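Local coordinates for Ser-thr phosphatase MSPP (Mycobacterium smegmatis, PDB 2JFR), which probably removes phosphate from phosphoserine and phosphothreonine residues of proteins, as a metal-dependent PPM-family phosphatase with manganese and magnesium in its active site, at residues Leu66-Ala69 with Val70-Ala73; Glu194-Ile197 with Val198-Ala201; Ser203-Pro206 with Gln207-Val210. All coordinates share one frame; numbering follows the deposited sequence. Where two conformers were deposited one is given.

Contact 1: Leu66-Ala69 with Val70-Ala73; sequences LLEA and VQQA
Glu68 and Gln72 approach each other one turn apart on the outer, solvent-facing side of helix 63-81. Both side chains were modelled in two conformers, and in the one described Gln72 NE2 donates to Glu68 OE2 at 2.9 Å, so the link is at best part-time. The bond is bent, 134° at the hydrogen, and OE2 is met from above the carboxylate plane. The two flat groups lie 26° apart. In this conformer Glu68 CG runs anti to its own N (chi1 -174°) and the chain then bends at chi2, which carries the carboxylate along the helix toward Gln72.

The backbone bonds are those of a regular alpha helix, from Val70 N to Leu66 O through to Ala73 N to Ala69 O. Val70 CG2 lies beside the carbonyl of the previous turn, 3.4 Å from Leu66 O. Leu67 O has a second donor besides Gln71 N, a water at 2.8 Å. That water accepts from Gln71 NE2 at 2.9 Å, bridging carbonyl and side chain. Gln71 NE2 also donates to Ile166 O, so the amide ties the helix to a loop.

Apolar packing marks the inner side. Leu66 and Val70 press on Leu53 of helix 42-59 and on Val108 of strand 106-110, with Leu92 of strand 89-96 also under Val70, so the helix lies on the sheet alongside helix 42-59.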
ATOM      1  N   LEU A  66      -6.116  14.750  -4.353  1.00 16.42           N
ATOM      2  CA  LEU A  66      -5.739  13.467  -3.771  1.00 16.34           C
ATOM      3  C   LEU A  66      -5.558  13.600  -2.289  1.00 16.06           C
ATOM      4  O   LEU A  66      -6.055  12.778  -1.509  1.00 16.18           O
ATOM      5  CB  LEU A  66      -4.462  12.937  -4.446  1.00 16.27           C
ATOM      6  CG  LEU A  66      -3.913  11.632  -3.890  1.00 16.50           C
ATOM      7  CD1 LEU A  66      -4.947  10.546  -4.010  1.00 18.54           C
ATOM      8  CD2 LEU A  66      -2.612  11.264  -4.553  1.00 18.59           C
ATOM      9  N   LEU A  67      -4.857  14.638  -1.872  1.00 16.25           N
ATOM     10  CA  LEU A  67      -4.654  14.848  -0.437  1.00 16.63           C
ATOM     11  C   LEU A  67      -5.973  15.079   0.272  1.00 16.37           C
ATOM     12  O   LEU A  67      -6.217  14.567   1.375  1.00 17.02           O
ATOM     13  CB  LEU A  67      -3.664  15.974  -0.158  1.00 17.60           C
ATOM     14  CG  LEU A  67      -2.262  15.663  -0.596  1.00 22.22           C
ATOM     15  CD1 LEU A  67      -1.431  16.937  -0.573  1.00 23.09           C
ATOM     16  CD2 LEU A  67      -1.662  14.600   0.304  1.00 33.46           C
ATOM     17  N   GLU A  68      -6.861  15.862  -0.338  1.00 16.47           N
ATOM     18  CA  GLU A  68      -8.213  16.098   0.191  0.62 17.14           C
ATOM     19  C   GLU A  68      -8.987  14.779   0.304  1.00 16.65           C
ATOM     20  O   GLU A  68      -9.689  14.554   1.275  1.00 17.30           O
ATOM     21  CB  GLU A  68      -8.984  17.098  -0.638  0.62 17.46           C
ATOM     22  CG  GLU A  68     -10.333  17.460  -0.039  0.62 21.77           C
ATOM     23  CD  GLU A  68     -10.427  17.848   1.390  0.62 25.87           C
ATOM     24  OE1 GLU A  68      -9.507  18.329   2.093  0.62 34.44           O
ATOM     25  OE2 GLU A  68     -11.552  17.740   1.966  0.62 35.96           O
ATOM     26  N   ALA A  69      -8.846  13.935  -0.705  1.00 16.21           N
ATOM     27  CA  ALA A  69      -9.570  12.657  -0.715  1.00 16.16           C
ATOM     28  C   ALA A  69      -9.090  11.764   0.405  1.00 15.87           C
ATOM     29  O   ALA A  69      -9.888  11.051   1.015  1.00 16.57           O
ATOM     30  CB  ALA A  69      -9.395  11.994  -2.060  1.00 16.75           C
ATOM     31  N   VAL A  70      -7.789  11.805   0.709  1.00 16.13           N
ATOM     32  CA  VAL A  70      -7.272  11.038   1.831  1.00 15.99           C
ATOM     33  C   VAL A  70      -7.832  11.591   3.147  1.00 16.65           C
ATOM     34  O   VAL A  70      -8.207  10.821   4.026  1.00 17.06           O
ATOM     35  CB  VAL A  70      -5.741  11.041   1.799  1.00 17.67           C
ATOM     36  CG1 VAL A  70      -5.150  10.434   3.093  1.00 19.33           C
ATOM     37  CG2 VAL A  70      -5.239  10.266   0.562  1.00 18.34           C
ATOM     38  N   GLN A  71      -7.901  12.915   3.296  1.00 16.80           N
ATOM     39  CA  GLN A  71      -8.486  13.507   4.451  1.00 17.48           C
ATOM     40  C   GLN A  71      -9.940  13.105   4.583  1.00 16.98           C
ATOM     41  O   GLN A  71     -10.408  12.780   5.685  1.00 18.14           O
ATOM     42  CB  GLN A  71      -8.420  15.027   4.395  1.00 20.38           C
ATOM     43  CG  GLN A  71      -7.024  15.632   4.470  1.00 24.83           C
ATOM     44  CD  GLN A  71      -6.429  15.411   5.841  1.00 28.24           C
ATOM     45  OE1 GLN A  71      -7.018  15.587   6.893  1.00 37.36           O
ATOM     46  NE2 GLN A  71      -5.199  14.995   5.855  1.00 26.63           N
ATOM     47  N   GLN A  72     -10.698  13.113   3.497  1.00 17.00           N
ATOM     48  CA  GLN A  72     -12.085  12.740   3.560  0.76 17.60           C
ATOM     49  C   GLN A  72     -12.243  11.265   3.893  1.00 16.78           C
ATOM     50  O   GLN A  72     -13.163  10.900   4.630  1.00 17.93           O
ATOM     51  CB  GLN A  72     -12.736  13.089   2.231  0.76 20.57           C
ATOM     52  CG  GLN A  72     -12.948  14.604   2.089  0.76 23.03           C
ATOM     53  CD  GLN A  72     -13.616  15.259   3.342  0.76 30.65           C
ATOM     54  OE1 GLN A  72     -14.667  14.853   3.817  0.76 32.85           O
ATOM     55  NE2 GLN A  72     -12.937  16.240   3.999  0.76 51.52           N
ATOM     56  N   ALA A  73     -11.374  10.421   3.383  1.00 16.29           N
ATOM     57  CA  ALA A  73     -11.400   9.006   3.715  1.00 16.11           C
ATOM     58  C   ALA A  73     -11.191   8.814   5.221  1.00 15.75           C
ATOM     59  O   ALA A  73     -11.893   8.048   5.871  1.00 16.52           O
ATOM     60  CB  ALA A  73     -10.363   8.228   2.921  1.00 16.71           C
TER
HETATM   61  O   HOH W   1      -4.133  14.280   3.289  1.00 25.90           O

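Contact 2: Glu194-Ile197 with Val198-Ala201; sequences EALI and VDAA
Asp199 N donates to Ala195 O at 2.8 Å and 158° at the hydrogen, as short as Ala201 N to Ile197 O. Val198 N bonds Glu194 O and Ala200 N bonds Leu196 O, both at 2.9 Å and close to straight, which completes the i to i+4 ladder of a two-turn helix. Ahead of it, Asp193 OD2 accepts from Leu196 N, and more weakly from Ala195 N, so a carboxylate holds amides of the first turn.

Helix 194-201 is the shorter member of a consecutive helical pair on one side of the PP2C alpha-beta fold, with helix 206-219 next in the chain. The side chain of Ile197 is about 11 Å from that of the metal ligand Asp186.

The side chains spread round the ladder with little direct touching. Leu196 was modelled in two conformers; in one, with CG anti to N (chi1 -174°), its CD1 passes Asp199 OD2 at 3.8 Å, a methyl alongside a carboxylate oxygen. That oxygen is engaged in a salt bridge with Arg212 NH2 of helix 206-219. Val198 turns CG2 back over the preceding turn, 3.3 Å from Glu194 O, and the same methyl is 4.3 Å from Glu194 CG. Asp199 CB sits close to the carbonyl of that turn as well, 3.4 Å from Ala195 O. Ile197 and Leu196 rest on Val216 of the neighbouring helix and Ala200 fits against Leu213, while Met123 of strand 122-125 touches Ile197, Val198 and Ala201.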
ATOM      1  N   GLU A 194      13.284 -13.161   0.574  1.00 18.17           N
ATOM      2  CA  GLU A 194      13.294 -11.948  -0.223  1.00 18.76           C
ATOM      3  C   GLU A 194      13.626 -12.223  -1.702  1.00 17.86           C
ATOM      4  O   GLU A 194      13.019 -11.620  -2.548  1.00 18.31           O
ATOM      5  CB  GLU A 194      14.313 -10.979   0.321  1.00 22.57           C
ATOM      6  CG  GLU A 194      14.441  -9.647  -0.449  1.00 27.53           C
ATOM      7  CD  GLU A 194      15.518  -8.751   0.086  1.00 39.81           C
ATOM      8  OE1 GLU A 194      15.870  -8.899   1.263  1.00 35.81           O
ATOM      9  OE2 GLU A 194      16.003  -7.842  -0.642  1.00 47.13           O
ATOM     10  N   ALA A 195      14.537 -13.124  -1.991  1.00 19.50           N
ATOM     11  CA  ALA A 195      14.869 -13.400  -3.345  1.00 20.88           C
ATOM     12  C   ALA A 195      13.682 -13.938  -4.109  1.00 19.63           C
ATOM     13  O   ALA A 195      13.454 -13.611  -5.272  1.00 20.59           O
ATOM     14  CB  ALA A 195      16.032 -14.417  -3.428  1.00 28.13           C
ATOM     15  N   LEU A 196      12.902 -14.766  -3.419  1.00 20.06           N
ATOM     16  CA  LEU A 196      11.737 -15.290  -4.155  0.63 19.77           C
ATOM     17  C   LEU A 196      10.642 -14.258  -4.318  1.00 18.62           C
ATOM     18  O   LEU A 196       9.959 -14.228  -5.346  1.00 20.07           O
ATOM     19  CB  LEU A 196      11.388 -16.549  -3.373  0.63 17.58           C
ATOM     20  CG  LEU A 196      10.286 -17.313  -4.090  0.63 17.54           C
ATOM     21  CD1 LEU A 196      10.775 -17.886  -5.400  0.63 18.74           C
ATOM     22  CD2 LEU A 196       9.825 -18.413  -3.148  0.63 18.45           C
ATOM     23  N   ILE A 197      10.497 -13.331  -3.359  1.00 16.75           N
ATOM     24  CA  ILE A 197       9.612 -12.180  -3.560  1.00 16.63           C
ATOM     25  C   ILE A 197      10.049 -11.396  -4.779  1.00 16.54           C
ATOM     26  O   ILE A 197       9.228 -11.030  -5.616  1.00 17.15           O
ATOM     27  CB  ILE A 197       9.535 -11.287  -2.313  1.00 16.40           C
ATOM     28  CG1 ILE A 197       8.899 -12.049  -1.135  1.00 17.30           C
ATOM     29  CG2 ILE A 197       8.784 -10.009  -2.627  1.00 17.29           C
ATOM     30  CD1 ILE A 197       9.027 -11.324   0.183  1.00 18.01           C
ATOM     31  N   VAL A 198      11.344 -11.106  -4.890  1.00 16.69           N
ATOM     32  CA  VAL A 198      11.839 -10.343  -6.020  1.00 17.63           C
ATOM     33  C   VAL A 198      11.653 -11.094  -7.304  1.00 17.91           C
ATOM     34  O   VAL A 198      11.286 -10.499  -8.328  1.00 19.25           O
ATOM     35  CB  VAL A 198      13.298  -9.932  -5.781  1.00 20.08           C
ATOM     36  CG1 VAL A 198      13.834  -9.251  -7.059  1.00 25.13           C
ATOM     37  CG2 VAL A 198      13.398  -9.017  -4.564  1.00 22.06           C
ATOM     38  N   ASP A 199      11.888 -12.413  -7.286  1.00 18.54           N
ATOM     39  CA  ASP A 199      11.645 -13.247  -8.499  1.00 19.47           C
ATOM     40  C   ASP A 199      10.160 -13.102  -8.973  1.00 18.82           C
ATOM     41  O   ASP A 199       9.866 -12.887 -10.132  1.00 20.66           O
ATOM     42  CB  ASP A 199      12.000 -14.693  -8.195  1.00 21.97           C
ATOM     43  CG  ASP A 199      11.603 -15.690  -9.220  1.00 29.60           C
ATOM     44  OD1 ASP A 199      12.261 -15.557 -10.267  1.00 34.97           O
ATOM     45  OD2 ASP A 199      10.759 -16.618  -9.007  1.00 35.46           O
ATOM     46  N   ALA A 200       9.244 -13.197  -8.002  1.00 18.20           N
ATOM     47  CA  ALA A 200       7.836 -13.017  -8.364  1.00 18.20           C
ATOM     48  C   ALA A 200       7.576 -11.616  -8.878  1.00 18.12           C
ATOM     49  O   ALA A 200       6.860 -11.401  -9.870  1.00 19.22           O
ATOM     50  CB  ALA A 200       6.979 -13.337  -7.134  1.00 18.90           C
ATOM     51  N   ALA A 201       8.097 -10.597  -8.193  1.00 17.97           N
ATOM     52  CA  ALA A 201       7.820  -9.206  -8.486  1.00 18.35           C
ATOM     53  C   ALA A 201       8.375  -8.775  -9.855  1.00 18.80           C
ATOM     54  O   ALA A 201       7.896  -7.765 -10.371  1.00 21.28           O
ATOM     55  CB  ALA A 201       8.394  -8.311  -7.429  1.00 18.95           C
TER

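Contact 3: Ser203-Pro206 with Gln207-Val210; sequences SPDP and QVAV
Asp205 OD1 accepts from Gln207 N at 2.9 Å, the capping bond that opens helix 206-219. The amide comes from above the carboxylate plane, 40° out of it, and the bond bends to 141° at the hydrogen. With Asp205 CG anti to N (chi1 179°), the carboxylate swings back over the first turn, which puts OD1 within reach of the amide two residues on, the usual N-cap bond.

A water also donates to Asp205 OD1, at 3.1 Å. Its other link, to Gln207 NE2, is weak and belongs to one of the two conformers modelled for that glutamine. Meanwhile Asp205 O bonds Ala209 N at 2.9 Å and Pro206 O bonds Val210 N at 3.0 Å, so the cap residue starts the ladder with its carbonyl as well as its side chain.

Apolar contacts fill in behind. Val208 CG2 lies 3.9 Å from Asp205 CB, the two side chains crossing at about a right angle, and Ser203 CB reaches Ala209 CA at 3.7 Å. Ser203 OG is bonded to Ala200 O and to Arg212 NH1, while Arg180 NH1 donates to Ser203 O; together they tether the loop between the two helices. Further out, Pro206 packs on Val230 and Asp232 of strand 226-233, and Val210 on Ala9 and Ala11 of strand 5-13 and Val228 and Val230.

A carboxylate at this end probably interacts favourably with the helix dipole. Pro206 lacks an N-H, but at the first position after the cap the helix ladder does not use one.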
ATOM      1  N   SER A 203       8.354 -10.784 -12.528  1.00 21.53           N
ATOM      2  CA  SER A 203       7.762 -11.592 -13.572  1.00 22.01           C
ATOM      3  C   SER A 203       7.338 -10.689 -14.735  1.00 22.96           C
ATOM      4  O   SER A 203       6.666  -9.674 -14.481  1.00 22.67           O
ATOM      5  CB  SER A 203       6.523 -12.276 -13.103  1.00 22.28           C
ATOM      6  OG  SER A 203       6.746 -13.139 -12.022  1.00 22.72           O
ATOM      7  N   PRO A 204       7.735 -10.954 -15.960  1.00 24.63           N
ATOM      8  CA  PRO A 204       7.429  -9.944 -17.009  1.00 27.66           C
ATOM      9  C   PRO A 204       5.975  -9.582 -17.154  1.00 25.92           C
ATOM     10  O   PRO A 204       5.686  -8.400 -17.336  1.00 27.11           O
ATOM     11  CB  PRO A 204       7.886 -10.690 -18.283  1.00 37.03           C
ATOM     12  CG  PRO A 204       9.030 -11.520 -17.791  1.00 36.79           C
ATOM     13  CD  PRO A 204       8.592 -12.037 -16.432  1.00 28.18           C
ATOM     14  N   ASP A 205       5.056 -10.528 -17.102  1.00 26.72           N
ATOM     15  CA  ASP A 205       3.639 -10.178 -17.201  1.00 26.60           C
ATOM     16  C   ASP A 205       3.127  -9.753 -15.854  1.00 22.07           C
ATOM     17  O   ASP A 205       3.173 -10.519 -14.908  1.00 22.52           O
ATOM     18  CB  ASP A 205       2.887 -11.402 -17.733  1.00 31.64           C
ATOM     19  CG  ASP A 205       1.387 -11.259 -17.902  1.00 33.66           C
ATOM     20  OD1 ASP A 205       0.761 -10.318 -17.342  1.00 35.84           O
ATOM     21  OD2 ASP A 205       0.771 -12.127 -18.584  1.00 42.20           O
ATOM     22  N   PRO A 206       2.678  -8.527 -15.695  1.00 23.75           N
ATOM     23  CA  PRO A 206       2.178  -8.080 -14.357  1.00 21.92           C
ATOM     24  C   PRO A 206       1.055  -8.924 -13.805  1.00 21.60           C
ATOM     25  O   PRO A 206       0.942  -9.051 -12.578  1.00 19.64           O
ATOM     26  CB  PRO A 206       1.687  -6.672 -14.613  1.00 25.35           C
ATOM     27  CG  PRO A 206       1.600  -6.573 -16.077  1.00 30.12           C
ATOM     28  CD  PRO A 206       2.526  -7.493 -16.747  1.00 26.00           C
ATOM     29  N   GLN A 207       0.189  -9.524 -14.641  1.00 22.12           N
ATOM     30  CA  GLN A 207      -0.836 -10.395 -14.063  0.59 22.42           C
ATOM     31  C   GLN A 207      -0.251 -11.680 -13.519  1.00 21.62           C
ATOM     32  O   GLN A 207      -0.769 -12.207 -12.559  1.00 23.36           O
ATOM     33  CB  GLN A 207      -1.898 -10.703 -15.147  0.59 22.54           C
ATOM     34  CG  GLN A 207      -2.635  -9.441 -15.603  0.59 32.62           C
ATOM     35  CD  GLN A 207      -3.586  -9.731 -16.740  0.59 45.77           C
ATOM     36  OE1 GLN A 207      -4.809  -9.827 -16.561  0.59 66.54           O
ATOM     37  NE2 GLN A 207      -3.039  -9.868 -17.956  0.59 67.95           N
ATOM     38  N   VAL A 208       0.849 -12.175 -14.089  1.00 21.84           N
ATOM     39  CA  VAL A 208       1.576 -13.273 -13.501  1.00 22.17           C
ATOM     40  C   VAL A 208       2.275 -12.822 -12.214  1.00 20.36           C
ATOM     41  O   VAL A 208       2.274 -13.522 -11.212  1.00 20.35           O
ATOM     42  CB  VAL A 208       2.562 -13.859 -14.523  1.00 24.35           C
ATOM     43  CG1 VAL A 208       3.448 -14.893 -13.847  1.00 26.63           C
ATOM     44  CG2 VAL A 208       1.736 -14.492 -15.651  1.00 28.52           C
ATOM     45  N   ALA A 209       2.905 -11.651 -12.253  1.00 19.60           N
ATOM     46  CA  ALA A 209       3.604 -11.134 -11.092  1.00 18.15           C
ATOM     47  C   ALA A 209       2.698 -11.102  -9.876  1.00 17.31           C
ATOM     48  O   ALA A 209       3.093 -11.544  -8.799  1.00 17.33           O
ATOM     49  CB  ALA A 209       4.203  -9.733 -11.309  1.00 18.26           C
ATOM     50  N   VAL A 210       1.501 -10.561  -9.995  1.00 17.25           N
ATOM     51  CA  VAL A 210       0.647 -10.428  -8.816  1.00 16.96           C
ATOM     52  C   VAL A 210       0.230 -11.790  -8.298  1.00 17.04           C
ATOM     53  O   VAL A 210       0.166 -11.989  -7.068  1.00 17.09           O
ATOM     54  CB  VAL A 210      -0.539  -9.498  -9.012  1.00 16.79           C
ATOM     55  CG1 VAL A 210      -0.095  -8.056  -9.233  1.00 17.99           C
ATOM     56  CG2 VAL A 210      -1.488  -9.938 -10.144  1.00 18.58           C
TER
HETATM   57  O   HOH W   2      -0.953  -8.169 -18.737  0.50 50.74           O

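Along the chain the three contacts come in series, contact 1 on helix 63-81, contact 2 on helix 194-201 and contact 3 at the start of helix 206-219. Contact 1 stands apart, its centre about 33 Å from that of contact 2 and about 30 Å from that of contact 3, across the centre of the chain. Contacts 2 and 3 are neighbours, centres about 12 Å apart, and touch where Ala200 O lies 3.5 Å from Ala209 CB. This matches the PP2C fold: two antiparallel sheets packed together between helices, helix 63-81 lying over one sheet and helix 206-219 over the other, with the manganese held by Asp36, Asp186 and Asp224.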